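Local coordinates for venom allergen-like (VAL) 4 protein (Schistosoma mansoni, PDB 4P27), which binds lipid as a member of the SCP/TAPS (CAP) superfamily, although it lacks the prototypical CAP motifs, and is probably secreted, at residues Arg9-Phe14 against Cys125-Cys130. Numbering follows the deposited sequence.
Sequences RAIYNF and CGYEKC
Ile11 on helix 6-22 touches Cys125 with its CG2 methyl and Tyr127 with CD1, joining the first helix to a central strand, 122-130, of the mixed sheet in the alpha-beta-alpha sandwich of the CAP fold. The link is small, 130 Å² counted over both sides, and consists of apolar side-chain contacts. The nearest backbones across it, at the CA atoms of Ile11 and Cys125, stay 7.5 Å apart, so the contact is made through side chains.

The tighter contact involves sulfur. Ile11 CG2 lies 3.5 Å from Cys125 SG and 4.0 Å from Cys125 CB, so the methyl sits against the disulfide sulfur. That sulfur is bonded to Cys138 of the neighbouring strand 133-141, which Ile11 also touches; one isoleucine therefore packs over a disulfide that ties two antiparallel strands together. A chi1 of -74° turns CG1 beside the backbone N and thereby leaves CG2, the branch that meets the sulfur, anti to it.

A polar link accompanies the contact: Gln8, on the same helix 6-22, gives a hydrogen bond from NE2 to Cys125 O. The strand residue is thus met by the helix at its side chain through Ile11 and at its carbonyl through Gln8.

The aromatic contact is looser. Cys125 and Tyr127 are two residues apart and their side chains leave the same face of the strand, whereas Gly126 between them has none. Ile84 of helix 84-93 touches both Ile11 and Tyr127 and extends this apolar cluster. The Tyr127 ring crosses the CG1-CD1 arm of Ile11 obliquely, with ring atom CD2 4.2 Å from Ile11 CD1.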
loop_
_atom_site.group_PDB
_atom_site.type_symbol
_atom_site.label_atom_id
_atom_site.label_comp_id
_atom_site.label_asym_id
_atom_site.label_seq_id
_atom_site.Cartn_x
_atom_site.Cartn_y
_atom_site.Cartn_z
ATOM N N ARG A 9 -7.658 7.191 9.094
ATOM C CA ARG A 9 -6.837 6.844 10.219
ATOM C C ARG A 9 -6.654 5.325 10.311
ATOM O O ARG A 9 -5.562 4.823 10.495
ATOM C CB ARG A 9 -7.358 7.445 11.557
ATOM C CG ARG A 9 -6.647 6.884 12.809
ATOM C CD ARG A 9 -5.211 7.397 12.994
ATOM N NE ARG A 9 -5.177 8.867 12.886
ATOM C CZ ARG A 9 -4.092 9.653 12.817
ATOM N NH1 ARG A 9 -2.872 9.143 12.826
ATOM N NH2 ARG A 9 -4.254 10.976 12.695
ATOM N N ALA A 10 -7.739 4.587 10.133
ATOM C CA ALA A 10 -7.664 3.173 10.097
ATOM C C ALA A 10 -6.680 2.661 8.966
ATOM O O ALA A 10 -5.935 1.685 9.178
ATOM C CB ALA A 10 -9.095 2.643 9.866
ATOM N N ILE A 11 -6.735 3.274 7.769
ATOM C CA ILE A 11 -5.931 2.764 6.646
ATOM C C ILE A 11 -4.447 3.067 7.033
ATOM O O ILE A 11 -3.625 2.246 6.914
ATOM C CB ILE A 11 -6.316 3.477 5.370
ATOM C CG1 ILE A 11 -7.685 2.948 4.884
ATOM C CG2 ILE A 11 -5.208 3.276 4.278
ATOM C CD1 ILE A 11 -8.347 3.905 3.894
ATOM N N TYR A 12 -4.164 4.255 7.547
ATOM C CA TYR A 12 -2.812 4.664 7.994
ATOM C C TYR A 12 -2.244 3.740 9.046
ATOM O O TYR A 12 -1.100 3.198 8.897
ATOM C CB TYR A 12 -2.867 6.129 8.510
ATOM C CG TYR A 12 -1.524 6.776 8.781
ATOM C CD1 TYR A 12 -0.359 6.420 8.015
ATOM C CD2 TYR A 12 -1.392 7.740 9.776
ATOM C CE1 TYR A 12 0.855 7.043 8.242
ATOM C CE2 TYR A 12 -0.133 8.358 10.058
ATOM C CZ TYR A 12 0.976 7.995 9.292
ATOM O OH TYR A 12 2.205 8.581 9.530
ATOM N N ASN A 13 -3.054 3.437 10.070
ATOM C CA ASN A 13 -2.535 2.533 11.127
ATOM C C ASN A 13 -2.342 1.099 10.639
ATOM O O ASN A 13 -1.502 0.358 11.142
ATOM C CB ASN A 13 -3.514 2.468 12.325
ATOM C CG ASN A 13 -3.575 3.773 13.151
ATOM O OD1 ASN A 13 -4.604 4.029 13.780
ATOM N ND2 ASN A 13 -2.557 4.612 13.092
ATOM N N PHE A 14 -3.225 0.638 9.779
ATOM C CA PHE A 14 -3.083 -0.719 9.251
ATOM C C PHE A 14 -1.719 -0.793 8.480
ATOM O O PHE A 14 -0.980 -1.748 8.631
ATOM C CB PHE A 14 -4.258 -1.019 8.286
ATOM C CG PHE A 14 -4.287 -2.465 7.847
ATOM C CD1 PHE A 14 -3.492 -2.906 6.768
ATOM C CD2 PHE A 14 -5.101 -3.390 8.480
ATOM C CE1 PHE A 14 -3.481 -4.228 6.404
ATOM C CE2 PHE A 14 -5.135 -4.741 8.083
ATOM C CZ PHE A 14 -4.319 -5.161 7.054
ATOM N N CYS A 125 -4.427 8.476 1.348
ATOM C CA CYS A 125 -5.473 7.619 0.907
ATOM C C CYS A 125 -6.790 8.389 0.959
ATOM O O CYS A 125 -6.963 9.314 1.789
ATOM C CB CYS A 125 -5.562 6.380 1.848
ATOM S SG CYS A 125 -3.983 5.429 1.794
ATOM N N GLY A 126 -7.727 7.956 0.112
ATOM C CA GLY A 126 -8.957 8.658 -0.163
ATOM C C GLY A 126 -9.902 7.536 -0.563
ATOM O O GLY A 126 -9.488 6.504 -1.200
ATOM N N TYR A 127 -11.169 7.681 -0.185
ATOM C CA TYR A 127 -12.137 6.655 -0.569
ATOM C C TYR A 127 -13.548 7.226 -0.765
ATOM O O TYR A 127 -13.818 8.291 -0.269
ATOM C CB TYR A 127 -12.139 5.519 0.393
ATOM C CG TYR A 127 -12.544 5.875 1.771
ATOM C CD1 TYR A 127 -13.940 5.837 2.190
ATOM C CD2 TYR A 127 -11.566 6.269 2.713
ATOM C CE1 TYR A 127 -14.301 6.165 3.535
ATOM C CE2 TYR A 127 -11.909 6.616 4.017
ATOM C CZ TYR A 127 -13.265 6.581 4.444
ATOM O OH TYR A 127 -13.453 6.919 5.776
ATOM N N GLU A 128 -14.416 6.560 -1.515
ATOM C CA GLU A 128 -15.712 7.151 -1.741
ATOM C C GLU A 128 -16.648 6.010 -1.766
ATOM O O GLU A 128 -16.315 4.914 -2.255
ATOM C CB GLU A 128 -15.727 7.956 -3.064
ATOM C CG GLU A 128 -17.091 8.425 -3.551
ATOM C CD GLU A 128 -17.427 9.786 -2.949
ATOM O OE1 GLU A 128 -16.922 10.043 -1.859
ATOM O OE2 GLU A 128 -18.180 10.595 -3.554
ATOM N N LYS A 129 -17.855 6.255 -1.276
ATOM C CA LYS A 129 -18.818 5.155 -1.263
ATOM C C LYS A 129 -19.540 5.168 -2.610
ATOM O O LYS A 129 -20.000 6.214 -3.100
ATOM C CB LYS A 129 -19.795 5.309 -0.097
ATOM C CG LYS A 129 -20.762 4.153 -0.015
ATOM C CD LYS A 129 -20.214 3.020 0.793
ATOM C CE LYS A 129 -21.326 2.013 1.083
ATOM N NZ LYS A 129 -22.564 2.713 1.565
ATOM N N CYS A 130 -19.576 4.053 -3.284
ATOM C CA CYS A 130 -19.989 4.176 -4.691
ATOM C C CYS A 130 -21.057 3.090 -4.851
ATOM O O CYS A 130 -20.803 2.072 -5.446
ATOM C CB CYS A 130 -18.849 3.848 -5.667
ATOM S SG CYS A 130 -17.476 4.980 -5.645
#